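Long-range contacts in glycosyl hydrolase, family 8 (Clostridium perfringens, PDB 3REN), which acts as an alpha-amylase built on an (alpha/alpha)6-barrel, probably cleaving alpha-1,4-glycosidic bonds within starch-like glucans: residues K304-L309 / L343-Y348; S282-S287 / Y334-L339. All coordinates share one frame; numbering follows the deposited sequence. Where two conformers were deposited one is given.

Contact 1: K304-L309 / L343-Y348; sequences KAIDKL and LAFQKY
I306 is the first residue of 304-309 to reach 343-348, and its two branches go separate ways. With CG1 set beside the backbone N (chi1 -64°), CG2 is left anti to it and reaches one face of the Y348 ring. I306 CG2 sits 3.8 Å from the centroid of the Y348 ring and only 8° off the normal, which makes this a well-centred CH-pi contact. The same methyl also lies at the edge of the F345 ring, near its plane, with I306 CG2 4.3 Å from F345 CE1. The other branch ends in CD1; I306 CD1 packs 3.8 Å from A344 O and also comes within 4.2 Å of Y348 CB.

These residues join helix 299-312 to the C-terminal part of helix 335-346, two successive helices of the (alpha/alpha)6-barrel. Beyond them the chain turns out of helical geometry at Y348, whose phenol OH is hydrogen-bonded to K310 NZ. A magnesium ion lies about 5 Å from the Y348 side chain at the nearest atoms.

One turn after I306, L309 makes the next contacts. L309 CB approaches the F345 ring obliquely, 3.7 Å from F345 CZ, while L309 CD1 lies 3.6 Å from A344 CB. F345 also touches E22, E23 and L26 of helix 21-33, which brings a third helix to this contact.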
loop_
_atom_site.group_PDB
_atom_site.type_symbol
_atom_site.label_atom_id
_atom_site.label_comp_id
_atom_site.label_asym_id
_atom_site.label_seq_id
_atom_site.Cartn_x
_atom_site.Cartn_y
_atom_site.Cartn_z
ATOM N N LYS A 304 15.150 12.233 5.879
ATOM C CA LYS A 304 14.769 13.138 4.794
ATOM C C LYS A 304 13.312 12.912 4.390
ATOM O O LYS A 304 12.568 13.871 4.181
ATOM C CB LYS A 304 15.662 12.886 3.586
ATOM C CG LYS A 304 15.855 14.104 2.686
ATOM C CD LYS A 304 17.029 13.907 1.710
ATOM C CE LYS A 304 17.900 15.204 1.563
ATOM N NZ LYS A 304 17.221 16.345 0.896
ATOM N N ALA A 305 12.935 11.631 4.239
ATOM C CA ALA A 305 11.573 11.263 3.914
ATOM C C ALA A 305 10.631 11.603 5.084
ATOM O O ALA A 305 9.561 12.161 4.857
ATOM C CB ALA A 305 11.490 9.777 3.537
ATOM N N ILE A 306 11.027 11.288 6.328
ATOM C CA ILE A 306 10.196 11.618 7.495
ATOM C C ILE A 306 9.997 13.149 7.671
ATOM O O ILE A 306 8.920 13.615 8.037
ATOM C CB ILE A 306 10.797 11.029 8.796
ATOM C CG1 ILE A 306 10.808 9.477 8.769
ATOM C CG2 ILE A 306 10.051 11.544 10.024
ATOM C CD1 ILE A 306 9.413 8.778 8.758
ATOM N N ASP A 307 11.049 13.927 7.429
ATOM C CA ASP A 307 10.949 15.366 7.519
ATOM C C ASP A 307 9.883 15.890 6.584
ATOM O O ASP A 307 9.144 16.785 6.963
ATOM C CB ASP A 307 12.299 16.047 7.254
ATOM C CG ASP A 307 13.243 15.960 8.461
ATOM O OD1 ASP A 307 12.821 15.523 9.564
ATOM O OD2 ASP A 307 14.433 16.298 8.302
ATOM N N LYS A 308 9.775 15.331 5.380
ATOM C CA LYS A 308 8.691 15.750 4.471
ATOM C C LYS A 308 7.313 15.442 5.023
ATOM O O LYS A 308 6.395 16.249 4.868
ATOM C CB LYS A 308 8.806 15.132 3.073
ATOM C CG LYS A 308 10.023 15.557 2.330
ATOM C CD LYS A 308 9.924 17.009 1.943
ATOM C CE LYS A 308 11.010 17.365 0.914
ATOM N NZ LYS A 308 10.823 18.792 0.527
ATOM N N LEU A 309 7.164 14.269 5.640
ATOM C CA LEU A 309 5.882 13.894 6.231
ATOM C C LEU A 309 5.554 14.792 7.419
ATOM O O LEU A 309 4.439 15.249 7.558
ATOM C CB LEU A 309 5.843 12.395 6.612
ATOM C CG LEU A 309 5.896 11.346 5.491
ATOM C CD1 LEU A 309 5.824 9.935 6.140
ATOM C CD2 LEU A 309 4.717 11.531 4.536
ATOM N N LEU A 343 1.943 4.123 8.695
ATOM C CA LEU A 343 3.000 3.114 8.594
ATOM C C LEU A 343 4.437 3.669 8.654
ATOM O O LEU A 343 5.300 3.065 9.307
ATOM C CB LEU A 343 2.818 2.225 7.350
ATOM C CG LEU A 343 1.515 1.400 7.394
ATOM C CD1 LEU A 343 1.201 0.728 6.085
ATOM C CD2 LEU A 343 1.537 0.292 8.508
ATOM N N ALA A 344 4.711 4.784 7.953
ATOM C CA ALA A 344 6.062 5.426 8.034
ATOM C C ALA A 344 6.329 6.027 9.426
ATOM O O ALA A 344 7.408 5.822 9.983
ATOM C CB ALA A 344 6.216 6.500 6.961
ATOM N N PHE A 345 5.358 6.751 9.996
ATOM C CA PHE A 345 5.593 7.370 11.318
ATOM C C PHE A 345 5.780 6.259 12.362
ATOM O O PHE A 345 6.504 6.450 13.348
ATOM C CB PHE A 345 4.450 8.297 11.756
ATOM C CG PHE A 345 4.493 9.683 11.141
ATOM C CD1 PHE A 345 5.713 10.340 10.929
ATOM C CD2 PHE A 345 3.319 10.329 10.804
ATOM C CE1 PHE A 345 5.768 11.622 10.395
ATOM C CE2 PHE A 345 3.348 11.629 10.236
ATOM C CZ PHE A 345 4.572 12.273 10.040
ATOM N N GLN A 346 5.124 5.106 12.174
ATOM C CA GLN A 346 5.320 3.959 13.111
ATOM C C GLN A 346 6.795 3.517 13.251
ATOM O O GLN A 346 7.200 3.022 14.316
ATOM C CB GLN A 346 4.447 2.777 12.699
ATOM C CG GLN A 346 4.519 1.540 13.601
ATOM C CD GLN A 346 3.467 0.516 13.199
ATOM O OE1 GLN A 346 3.399 0.108 12.037
ATOM N NE2 GLN A 346 2.596 0.147 14.147
ATOM N N LYS A 347 7.577 3.655 12.181
ATOM C CA LYS A 347 9.027 3.381 12.220
ATOM C C LYS A 347 9.890 4.502 12.810
ATOM O O LYS A 347 11.087 4.301 13.027
ATOM C CB LYS A 347 9.552 3.117 10.813
ATOM C CG LYS A 347 8.907 1.922 10.115
ATOM C CD LYS A 347 8.898 0.701 10.985
ATOM C CE LYS A 347 8.805 -0.527 10.074
ATOM N NZ LYS A 347 8.062 -1.558 10.743
ATOM N N TYR A 348 9.309 5.677 13.000
ATOM C CA TYR A 348 10.018 6.868 13.482
ATOM C C TYR A 348 10.004 6.892 15.022
ATOM O O TYR A 348 8.962 7.052 15.648
ATOM C CB TYR A 348 9.384 8.148 12.871
ATOM C CG TYR A 348 9.961 9.486 13.333
ATOM C CD1 TYR A 348 11.338 9.722 13.318
ATOM C CD2 TYR A 348 9.119 10.525 13.747
ATOM C CE1 TYR A 348 11.873 10.951 13.725
ATOM C CE2 TYR A 348 9.640 11.762 14.161
ATOM C CZ TYR A 348 11.019 11.963 14.129
ATOM O OH TYR A 348 11.565 13.161 14.516
#

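Contact 2: S282-S287 / Y334-L339; sequences SPSIYS and YSFDNL
D337 reaches across to P283 and S284, and its side chain can be traced atom by atom. D337 CB lies against the pyrrolidine ring, 3.9 Å from P283 CG. The next atom, CG, stands beside the backbone N (chi1 -73°), a torsion that brings the carboxylate across the proline ring at a slant, with D337 CG 3.8 Å from P283 CD. Of the two oxygens, OD2 stays near that carbon, whereas OD1 accepts a hydrogen bond from S284 OG. The S284 OG to D337 OD1 distance is 2.4 Å, too short to be taken at face value. D337 OD1 also lies 3.5 Å from S282 OG.

The carboxylate thus sits at the first turn of helix 283-296, where S282 is the N-cap: its OG accepts weak capping bonds from S284 N and I285 N. The axes of 283-287 and 335-339 run nearly parallel, 28° apart and 8.6 Å at closest approach, and both helices begin here. That geometry is consistent with neighbouring helices of an (alpha/alpha)6-barrel.

S284 OG has a further hydrogen-bond partner in N340 ND2, a second link to helix 335-346. S284 OG also meets the F336 ring obliquely, 3.5 Å from F336 CE2. F336 and S284 both pack on L232 of helix 231-243, and F336 further touches L67 of helix 62-74. Within the same turn as S284, P283 O accepts from S287 N and S287 OG, which come from opposite faces of the carbonyl plane.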
loop_
_atom_site.group_PDB
_atom_site.type_symbol
_atom_site.label_atom_id
_atom_site.label_comp_id
_atom_site.label_asym_id
_atom_site.label_seq_id
_atom_site.Cartn_x
_atom_site.Cartn_y
_atom_site.Cartn_z
ATOM N N SER A 282 3.436 13.618 -2.778
ATOM C CA SER A 282 2.406 12.794 -2.134
ATOM C C SER A 282 2.941 12.199 -0.832
ATOM O O SER A 282 4.027 11.677 -0.818
ATOM C CB SER A 282 2.033 11.671 -3.135
ATOM O OG SER A 282 1.556 10.508 -2.510
ATOM N N PRO A 283 2.169 12.252 0.269
ATOM C CA PRO A 283 2.596 11.525 1.478
ATOM C C PRO A 283 2.862 10.018 1.226
ATOM O O PRO A 283 3.678 9.433 1.916
ATOM C CB PRO A 283 1.386 11.671 2.421
ATOM C CG PRO A 283 0.665 12.917 1.903
ATOM C CD PRO A 283 0.855 12.909 0.435
ATOM N N SER A 284 2.178 9.403 0.258
ATOM C CA SER A 284 2.373 7.964 -0.025
ATOM C C SER A 284 3.737 7.670 -0.629
ATOM O O SER A 284 4.336 6.625 -0.354
ATOM C CB SER A 284 1.268 7.445 -0.942
ATOM O OG SER A 284 0.057 7.432 -0.227
ATOM N N ILE A 285 4.215 8.581 -1.470
ATOM C CA ILE A 285 5.567 8.492 -2.024
ATOM C C ILE A 285 6.574 8.553 -0.887
ATOM O O ILE A 285 7.428 7.659 -0.737
ATOM C CB ILE A 285 5.845 9.665 -2.941
ATOM C CG1 ILE A 285 4.884 9.641 -4.120
ATOM C CG2 ILE A 285 7.328 9.666 -3.397
ATOM C CD1 ILE A 285 5.274 8.690 -5.147
ATOM N N TYR A 286 6.481 9.625 -0.078
ATOM C CA TYR A 286 7.435 9.785 1.050
ATOM C C TYR A 286 7.379 8.648 2.057
ATOM O O TYR A 286 8.417 8.214 2.554
ATOM C CB TYR A 286 7.263 11.142 1.743
ATOM C CG TYR A 286 7.722 12.289 0.858
ATOM C CD1 TYR A 286 8.996 12.272 0.272
ATOM C CD2 TYR A 286 6.879 13.359 0.579
ATOM C CE1 TYR A 286 9.447 13.313 -0.560
ATOM C CE2 TYR A 286 7.314 14.427 -0.254
ATOM C CZ TYR A 286 8.601 14.384 -0.813
ATOM O OH TYR A 286 9.039 15.410 -1.618
ATOM N N SER A 287 6.165 8.164 2.339
ATOM C CA SER A 287 5.977 6.972 3.179
ATOM C C SER A 287 6.734 5.787 2.691
ATOM O O SER A 287 7.409 5.133 3.482
ATOM C CB SER A 287 4.494 6.602 3.289
ATOM O OG SER A 287 3.798 7.621 3.986
ATOM N N TYR A 334 -7.548 11.999 1.596
ATOM C CA TYR A 334 -7.543 10.627 1.109
ATOM C C TYR A 334 -7.001 9.676 2.161
ATOM O O TYR A 334 -5.861 9.833 2.594
ATOM C CB TYR A 334 -6.732 10.492 -0.219
ATOM C CG TYR A 334 -7.554 11.014 -1.366
ATOM C CD1 TYR A 334 -7.647 12.381 -1.625
ATOM C CD2 TYR A 334 -8.344 10.134 -2.129
ATOM C CE1 TYR A 334 -8.482 12.868 -2.653
ATOM C CE2 TYR A 334 -9.168 10.599 -3.151
ATOM C CZ TYR A 334 -9.229 11.965 -3.406
ATOM O OH TYR A 334 -10.051 12.413 -4.422
ATOM N N SER A 335 -7.801 8.683 2.542
ATOM C CA SER A 335 -7.399 7.722 3.556
ATOM C C SER A 335 -6.079 7.088 3.164
ATOM O O SER A 335 -5.202 6.856 3.993
ATOM C CB SER A 335 -8.488 6.643 3.740
ATOM O OG SER A 335 -8.710 5.937 2.509
ATOM N N PHE A 336 -5.934 6.787 1.889
ATOM C CA PHE A 336 -4.726 6.088 1.445
ATOM C C PHE A 336 -3.406 6.803 1.841
ATOM O O PHE A 336 -2.455 6.156 2.319
ATOM C CB PHE A 336 -4.792 5.835 -0.064
ATOM C CG PHE A 336 -3.632 5.052 -0.602
ATOM C CD1 PHE A 336 -3.490 3.700 -0.306
ATOM C CD2 PHE A 336 -2.705 5.665 -1.458
ATOM C CE1 PHE A 336 -2.417 2.951 -0.833
ATOM C CE2 PHE A 336 -1.638 4.947 -1.992
ATOM C CZ PHE A 336 -1.471 3.594 -1.686
ATOM N N ASP A 337 -3.355 8.123 1.666
ATOM C CA ASP A 337 -2.155 8.872 2.050
ATOM C C ASP A 337 -1.939 8.913 3.539
ATOM O O ASP A 337 -0.808 8.806 3.996
ATOM C CB ASP A 337 -2.185 10.288 1.495
ATOM C CG ASP A 337 -1.943 10.316 -0.004
ATOM O OD1 ASP A 337 -1.171 9.463 -0.502
ATOM O OD2 ASP A 337 -2.552 11.160 -0.671
ATOM N N ASN A 338 -3.033 9.051 4.285
ATOM C CA ASN A 338 -2.985 9.057 5.733
ATOM C C ASN A 338 -2.528 7.729 6.340
ATOM O O ASN A 338 -1.693 7.717 7.254
ATOM C CB ASN A 338 -4.323 9.533 6.314
ATOM C CG ASN A 338 -4.520 11.028 6.108
ATOM O OD1 ASN A 338 -4.157 11.811 6.968
ATOM N ND2 ASN A 338 -5.053 11.429 4.934
ATOM N N LEU A 339 -3.047 6.618 5.811
ATOM C CA LEU A 339 -2.640 5.291 6.299
ATOM C C LEU A 339 -1.182 4.941 5.968
ATOM O O LEU A 339 -0.476 4.302 6.791
ATOM C CB LEU A 339 -3.594 4.207 5.786
ATOM C CG LEU A 339 -4.982 4.295 6.400
ATOM C CD1 LEU A 339 -5.998 3.622 5.420
ATOM C CD2 LEU A 339 -4.970 3.665 7.863
#

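How the contacts relate
From the N terminus, 282-287 comes first, then 304-309, 334-339 and finally 343-348, so the segments alternate and the two contacts cross instead of nesting. Contact 2 closes a span of 46 intervening residues, and contact 1 closes one of 33. Both end on helix 335-346, contact 2 at its N-terminal end and contact 1 toward its C-terminal end. Their other halves lie on helices 283-296 and 299-312, which follow each other in the chain. These two helices also meet directly, as L309 CD2 lies 3.5 Å from P283 O, so three successive helices of the barrel are packed mutually, with contact centres about 11 Å apart.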